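Local coordinates for protein coenzyme A transferase (Yersinia pestis, PDB 3QLI) that binds coenzyme A and, like its acetate and 4-hydroxybutyrate CoA-transferase relatives, probably moves it from one carboxylic acid to another, at residues Ile18-Ala32 with Ile194-His206. Sequence-based numbering, arbitrary orientation.
Sequences IRALYDEKLTTPEEA and IHISEVDAIVENH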
loop_
_atom_site.group_PDB
_atom_site.type_symbol
_atom_site.label_atom_id
_atom_site.label_comp_id
_atom_site.label_asym_id
_atom_site.label_seq_id
_atom_site.Cartn_x
_atom_site.Cartn_y
_atom_site.Cartn_z
ATOM N N ILE A 18 20.521 21.344 -35.880
ATOM C CA ILE A 18 20.858 20.762 -34.580
ATOM C C ILE A 18 22.324 20.930 -34.217
ATOM O O ILE A 18 22.671 21.036 -33.049
ATOM C CB ILE A 18 20.490 19.264 -34.512
ATOM C CG1 ILE A 18 21.310 18.465 -35.526
ATOM C CG2 ILE A 18 18.999 19.074 -34.735
ATOM C CD1 ILE A 18 21.120 16.973 -35.425
ATOM N N ARG A 19 23.199 20.941 -35.209
ATOM C CA ARG A 19 24.605 21.149 -34.904
ATOM C C ARG A 19 24.853 22.594 -34.480
ATOM O O ARG A 19 25.691 22.861 -33.625
ATOM C CB ARG A 19 25.496 20.719 -36.068
ATOM C CG ARG A 19 25.641 19.214 -36.136
ATOM C CD ARG A 19 26.444 18.785 -37.344
ATOM N NE ARG A 19 25.784 19.171 -38.582
ATOM C CZ ARG A 19 26.213 18.824 -39.788
ATOM N NH1 ARG A 19 27.304 18.074 -39.906
ATOM N NH2 ARG A 19 25.553 19.220 -40.868
ATOM N N ALA A 20 24.085 23.518 -35.048
ATOM C CA ALA A 20 24.148 24.908 -34.628
ATOM C C ALA A 20 23.619 25.044 -33.204
ATOM O O ALA A 20 24.174 25.792 -32.396
ATOM C CB ALA A 20 23.358 25.804 -35.589
ATOM N N LEU A 21 22.547 24.322 -32.893
ATOM C CA LEU A 21 21.986 24.375 -31.548
ATOM C C LEU A 21 22.968 23.761 -30.559
ATOM O O LEU A 21 23.156 24.283 -29.465
ATOM C CB LEU A 21 20.641 23.646 -31.479
ATOM C CG LEU A 21 19.495 24.252 -32.287
ATOM C CD1 LEU A 21 18.207 23.442 -32.122
ATOM C CD2 LEU A 21 19.285 25.699 -31.868
ATOM N N TYR A 22 23.596 22.654 -30.951
ATOM C CA TYR A 22 24.538 21.964 -30.075
ATOM C C TYR A 22 25.695 22.889 -29.715
ATOM O O TYR A 22 26.124 22.961 -28.559
ATOM C CB TYR A 22 25.069 20.719 -30.768
ATOM C CG TYR A 22 25.751 19.709 -29.872
ATOM C CD1 TYR A 22 25.055 18.611 -29.371
ATOM C CD2 TYR A 22 27.098 19.831 -29.548
ATOM C CE1 TYR A 22 25.686 17.663 -28.571
ATOM C CE2 TYR A 22 27.734 18.891 -28.745
ATOM C CZ TYR A 22 27.019 17.811 -28.254
ATOM O OH TYR A 22 27.642 16.872 -27.458
ATOM N N ASP A 23 26.197 23.601 -30.718
ATOM C CA ASP A 23 27.339 24.478 -30.523
ATOM C C ASP A 23 26.976 25.667 -29.641
ATOM O O ASP A 23 27.791 26.111 -28.836
ATOM C CB ASP A 23 27.900 24.944 -31.865
ATOM C CG ASP A 23 28.389 23.788 -32.719
ATOM O OD1 ASP A 23 29.107 22.901 -32.202
ATOM O OD2 ASP A 23 28.040 23.762 -33.916
ATOM N N GLU A 24 25.758 26.176 -29.786
ATOM C CA GLU A 24 25.291 27.260 -28.924
ATOM C C GLU A 24 25.154 26.811 -27.465
ATOM O O GLU A 24 25.497 27.553 -26.549
ATOM C CB GLU A 24 23.960 27.815 -29.423
ATOM C CG GLU A 24 24.000 28.320 -30.862
ATOM C CD GLU A 24 22.625 28.709 -31.378
ATOM O OE1 GLU A 24 22.492 28.971 -32.596
ATOM O OE2 GLU A 24 21.676 28.750 -30.562
ATOM N N LYS A 25 24.662 25.591 -27.256
ATOM C CA LYS A 25 24.392 25.080 -25.907
ATOM C C LYS A 25 25.595 24.456 -25.208
ATOM O O LYS A 25 25.613 24.344 -23.977
ATOM C CB LYS A 25 23.251 24.051 -25.958
ATOM C CG LYS A 25 21.887 24.645 -26.297
ATOM C CD LYS A 25 20.929 23.553 -26.753
ATOM C CE LYS A 25 19.667 24.134 -27.385
ATOM N NZ LYS A 25 18.775 24.795 -26.411
ATOM N N LEU A 26 26.583 24.026 -25.987
ATOM C CA LEU A 26 27.746 23.350 -25.445
ATOM C C LEU A 26 28.576 24.331 -24.622
ATOM O O LEU A 26 28.852 25.444 -25.077
ATOM C CB LEU A 26 28.605 22.762 -26.579
ATOM C CG LEU A 26 29.885 22.032 -26.162
ATOM C CD1 LEU A 26 29.582 20.749 -25.381
ATOM C CD2 LEU A 26 30.767 21.713 -27.380
ATOM N N THR A 27 28.977 23.918 -23.423
ATOM C CA THR A 27 29.754 24.790 -22.545
ATOM C C THR A 27 30.637 23.995 -21.580
ATOM O O THR A 27 30.773 22.775 -21.712
ATOM C CB THR A 27 28.821 25.747 -21.790
ATOM O OG1 THR A 27 29.585 26.794 -21.175
ATOM C CG2 THR A 27 28.008 24.985 -20.745
ATOM N N THR A 28 31.263 24.673 -20.620
ATOM C CA THR A 28 32.057 23.954 -19.629
ATOM C C THR A 28 31.185 23.632 -18.429
ATOM O O THR A 28 30.205 24.328 -18.172
ATOM C CB THR A 28 33.249 24.777 -19.145
ATOM O OG1 THR A 28 32.765 25.969 -18.513
ATOM C CG2 THR A 28 34.171 25.141 -20.334
ATOM N N PRO A 29 31.542 22.582 -17.688
ATOM C CA PRO A 29 30.805 22.287 -16.453
ATOM C C PRO A 29 30.723 23.502 -15.526
ATOM O O PRO A 29 29.653 23.789 -14.996
ATOM C CB PRO A 29 31.627 21.163 -15.823
ATOM C CG PRO A 29 32.209 20.439 -17.021
ATOM C CD PRO A 29 32.561 21.560 -17.985
ATOM N N GLU A 30 31.825 24.225 -15.348
ATOM C CA GLU A 30 31.786 25.418 -14.502
ATOM C C GLU A 30 30.741 26.438 -14.980
ATOM O O GLU A 30 29.951 26.957 -14.183
ATOM C CB GLU A 30 33.178 26.075 -14.403
ATOM C CG GLU A 30 33.178 27.351 -13.565
ATOM C CD GLU A 30 34.560 27.987 -13.436
ATOM O OE1 GLU A 30 35.580 27.279 -13.597
ATOM O OE2 GLU A 30 34.622 29.203 -13.170
ATOM N N GLU A 31 30.730 26.730 -16.275
ATOM C CA GLU A 31 29.765 27.692 -16.798
ATOM C C GLU A 31 28.341 27.137 -16.741
ATOM O O GLU A 31 27.403 27.865 -16.437
ATOM C CB GLU A 31 30.121 28.131 -18.218
ATOM C CG GLU A 31 31.476 28.826 -18.296
ATOM C CD GLU A 31 31.784 29.389 -19.671
ATOM O OE1 GLU A 31 32.979 29.422 -20.047
ATOM O OE2 GLU A 31 30.834 29.804 -20.373
ATOM N N ALA A 32 28.184 25.847 -17.020
ATOM C CA ALA A 32 26.854 25.232 -16.996
ATOM C C ALA A 32 26.131 25.393 -15.658
ATOM O O ALA A 32 24.926 25.646 -15.633
ATOM C CB ALA A 32 26.938 23.752 -17.371
ATOM N N ILE A 194 15.327 12.613 -25.574
ATOM C CA ILE A 194 14.992 14.027 -25.408
ATOM C C ILE A 194 15.627 14.843 -26.513
ATOM O O ILE A 194 16.835 14.749 -26.727
ATOM C CB ILE A 194 15.541 14.609 -24.089
ATOM C CG1 ILE A 194 15.438 13.602 -22.940
ATOM C CG2 ILE A 194 14.858 15.957 -23.778
ATOM C CD1 ILE A 194 14.036 13.265 -22.550
ATOM N N HIS A 195 14.833 15.658 -27.193
ATOM C CA HIS A 195 15.345 16.460 -28.293
ATOM C C HIS A 195 16.194 17.638 -27.803
ATOM O O HIS A 195 15.927 18.207 -26.750
ATOM C CB HIS A 195 14.193 16.975 -29.152
ATOM C CG HIS A 195 14.636 17.553 -30.454
ATOM N ND1 HIS A 195 14.689 18.910 -30.685
ATOM C CD2 HIS A 195 15.071 16.958 -31.591
ATOM C CE1 HIS A 195 15.118 19.126 -31.917
ATOM N NE2 HIS A 195 15.356 17.959 -32.486
ATOM N N ILE A 196 17.203 18.019 -28.585
ATOM C CA ILE A 196 18.082 19.125 -28.199
ATOM C C ILE A 196 17.304 20.428 -27.939
ATOM O O ILE A 196 17.719 21.262 -27.126
ATOM C CB ILE A 196 19.203 19.336 -29.253
ATOM C CG1 ILE A 196 20.168 20.433 -28.797
ATOM C CG2 ILE A 196 18.598 19.664 -30.608
ATOM C CD1 ILE A 196 21.462 20.469 -29.571
ATOM N N SER A 197 16.160 20.593 -28.596
ATOM C CA SER A 197 15.353 21.786 -28.389
ATOM C C SER A 197 14.804 21.863 -26.964
ATOM O O SER A 197 14.329 22.912 -26.539
ATOM C CB SER A 197 14.213 21.867 -29.418
ATOM O OG SER A 197 13.288 20.808 -29.244
ATOM N N GLU A 198 14.884 20.757 -26.230
ATOM C CA GLU A 198 14.389 20.667 -24.859
ATOM C C GLU A 198 15.515 20.714 -23.830
ATOM O O GLU A 198 15.272 20.564 -22.642
ATOM C CB GLU A 198 13.628 19.355 -24.657
ATOM C CG GLU A 198 12.136 19.497 -24.758
ATOM C CD GLU A 198 11.643 19.447 -26.184
ATOM O OE1 GLU A 198 11.650 18.341 -26.764
ATOM O OE2 GLU A 198 11.241 20.506 -26.722
ATOM N N VAL A 199 16.741 20.900 -24.305
ATOM C CA VAL A 199 17.926 20.882 -23.468
ATOM C C VAL A 199 18.440 22.320 -23.346
ATOM O O VAL A 199 18.488 23.055 -24.332
ATOM C CB VAL A 199 18.997 19.963 -24.094
ATOM C CG1 VAL A 199 20.331 20.084 -23.372
ATOM C CG2 VAL A 199 18.496 18.497 -24.109
ATOM N N ASP A 200 18.796 22.743 -22.139
ATOM C CA ASP A 200 19.193 24.131 -21.961
ATOM C C ASP A 200 20.691 24.322 -22.072
ATOM O O ASP A 200 21.162 25.377 -22.514
ATOM C CB ASP A 200 18.666 24.678 -20.638
ATOM C CG ASP A 200 17.163 24.797 -20.635
ATOM O OD1 ASP A 200 16.636 25.754 -21.241
ATOM O OD2 ASP A 200 16.511 23.921 -20.036
ATOM N N ALA A 201 21.446 23.310 -21.671
ATOM C CA ALA A 201 22.898 23.388 -21.759
ATOM C C ALA A 201 23.506 22.004 -21.811
ATOM O O ALA A 201 22.933 21.041 -21.284
ATOM C CB ALA A 201 23.469 24.180 -20.584
ATOM N N ILE A 202 24.679 21.918 -22.435
ATOM C CA ILE A 202 25.361 20.651 -22.672
ATOM C C ILE A 202 26.827 20.713 -22.256
ATOM O O ILE A 202 27.531 21.673 -22.589
ATOM C CB ILE A 202 25.346 20.318 -24.174
ATOM C CG1 ILE A 202 23.906 20.318 -24.700
ATOM C CG2 ILE A 202 26.080 18.994 -24.441
ATOM C CD1 ILE A 202 23.812 20.454 -26.230
ATOM N N VAL A 203 27.285 19.704 -21.524
ATOM C CA VAL A 203 28.722 19.503 -21.338
ATOM C C VAL A 203 29.042 18.093 -21.803
ATOM O O VAL A 203 28.132 17.270 -21.953
ATOM C CB VAL A 203 29.173 19.698 -19.868
ATOM C CG1 VAL A 203 28.753 21.076 -19.361
ATOM C CG2 VAL A 203 28.607 18.588 -18.958
ATOM N N GLU A 204 30.324 17.821 -22.043
ATOM C CA GLU A 204 30.765 16.508 -22.522
ATOM C C GLU A 204 31.823 15.960 -21.586
ATOM O O GLU A 204 32.792 16.653 -21.247
ATOM C CB GLU A 204 31.343 16.603 -23.940
ATOM C CG GLU A 204 30.328 17.037 -24.995
ATOM C CD GLU A 204 30.955 17.424 -26.338
ATOM O OE1 GLU A 204 32.135 17.846 -26.375
ATOM O OE2 GLU A 204 30.251 17.326 -27.364
ATOM N N ASN A 205 31.632 14.716 -21.169
ATOM C CA ASN A 205 32.548 14.047 -20.255
ATOM C C ASN A 205 32.462 12.546 -20.465
ATOM O O ASN A 205 31.557 11.888 -19.934
ATOM C CB ASN A 205 32.222 14.377 -18.793
ATOM C CG ASN A 205 33.279 13.855 -17.833
ATOM O OD1 ASN A 205 34.473 14.033 -18.067
ATOM N ND2 ASN A 205 32.849 13.198 -16.759
ATOM N N HIS A 206 33.405 12.008 -21.234
ATOM C CA HIS A 206 33.401 10.582 -21.586
ATOM C C HIS A 206 34.206 9.765 -20.599
ATOM O O HIS A 206 35.437 9.785 -20.630
ATOM C CB HIS A 206 33.966 10.390 -22.993
ATOM C CG HIS A 206 33.338 11.286 -24.016
ATOM N ND1 HIS A 206 32.032 11.133 -24.431
ATOM C CD2 HIS A 206 33.832 12.342 -24.705
ATOM C CE1 HIS A 206 31.746 12.060 -25.330
ATOM N NE2 HIS A 206 32.821 12.806 -25.513
HETATM O O HOH W 1 31.997 20.205 -22.149
#
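A single parallel beta bridge between Leu-26 and Ile-202 joins the N-terminal segment to strand 201-204, an edge strand of the six-stranded parallel sheet in the N-terminal domain. Ile-202 uses both its backbone groups: its N donates to Lys-25 O at 3.0 Å, and its O receives Thr-27 N at 2.8 Å. One step further, where a continued strand would bond directly, a water takes the N-H of Glu-204 and donates to Thr-27 O.

Ahead of the bridge, helix 18-25 runs across the strand at 80° and lays its side chains over it. Tyr-22, with CG anti to the backbone N (chi1 -164°), swings its ring across Ile-202, whose CD1 sits over one face, 3.8 Å from Tyr-22 CD1, in a CH-pi contact. At the ring edge, Tyr-22 OH donates to the anti lone pair of Glu-204 OE2 at 2.6 Å, with ring and carboxylate planes 47° apart. Beside it, Ile-196 drives CD1 against the helix backbone, 3.4 Å from Tyr-22 N, while its CG2 faces Leu-21 and Ile-18. Phe-157 and Met-151 extend this apolar layer.

In this Rossmann-like alpha/beta domain, with strand order 3-2-1-4-5-6, the segment ahead of the first strand, 41-44, thus packs at the margin formed by the last, 201-204, which strand 175-180 flanks on its other side. Lys-25 crosses Ile-196 obliquely, its CD against CG1 of Ile-196, and bends at its last torsion, bringing NZ 2.7 Å from Val-199 O, nearly head-on to the carbonyl. After the bridge the chain enters helix 29-32, N-capped by Thr-28 through a bond to Glu-31 N. Against its start Val-203 presents CG1, which meets Pro-29 and lies 3.8 Å from Ala-32 CB, beside helix 52-63.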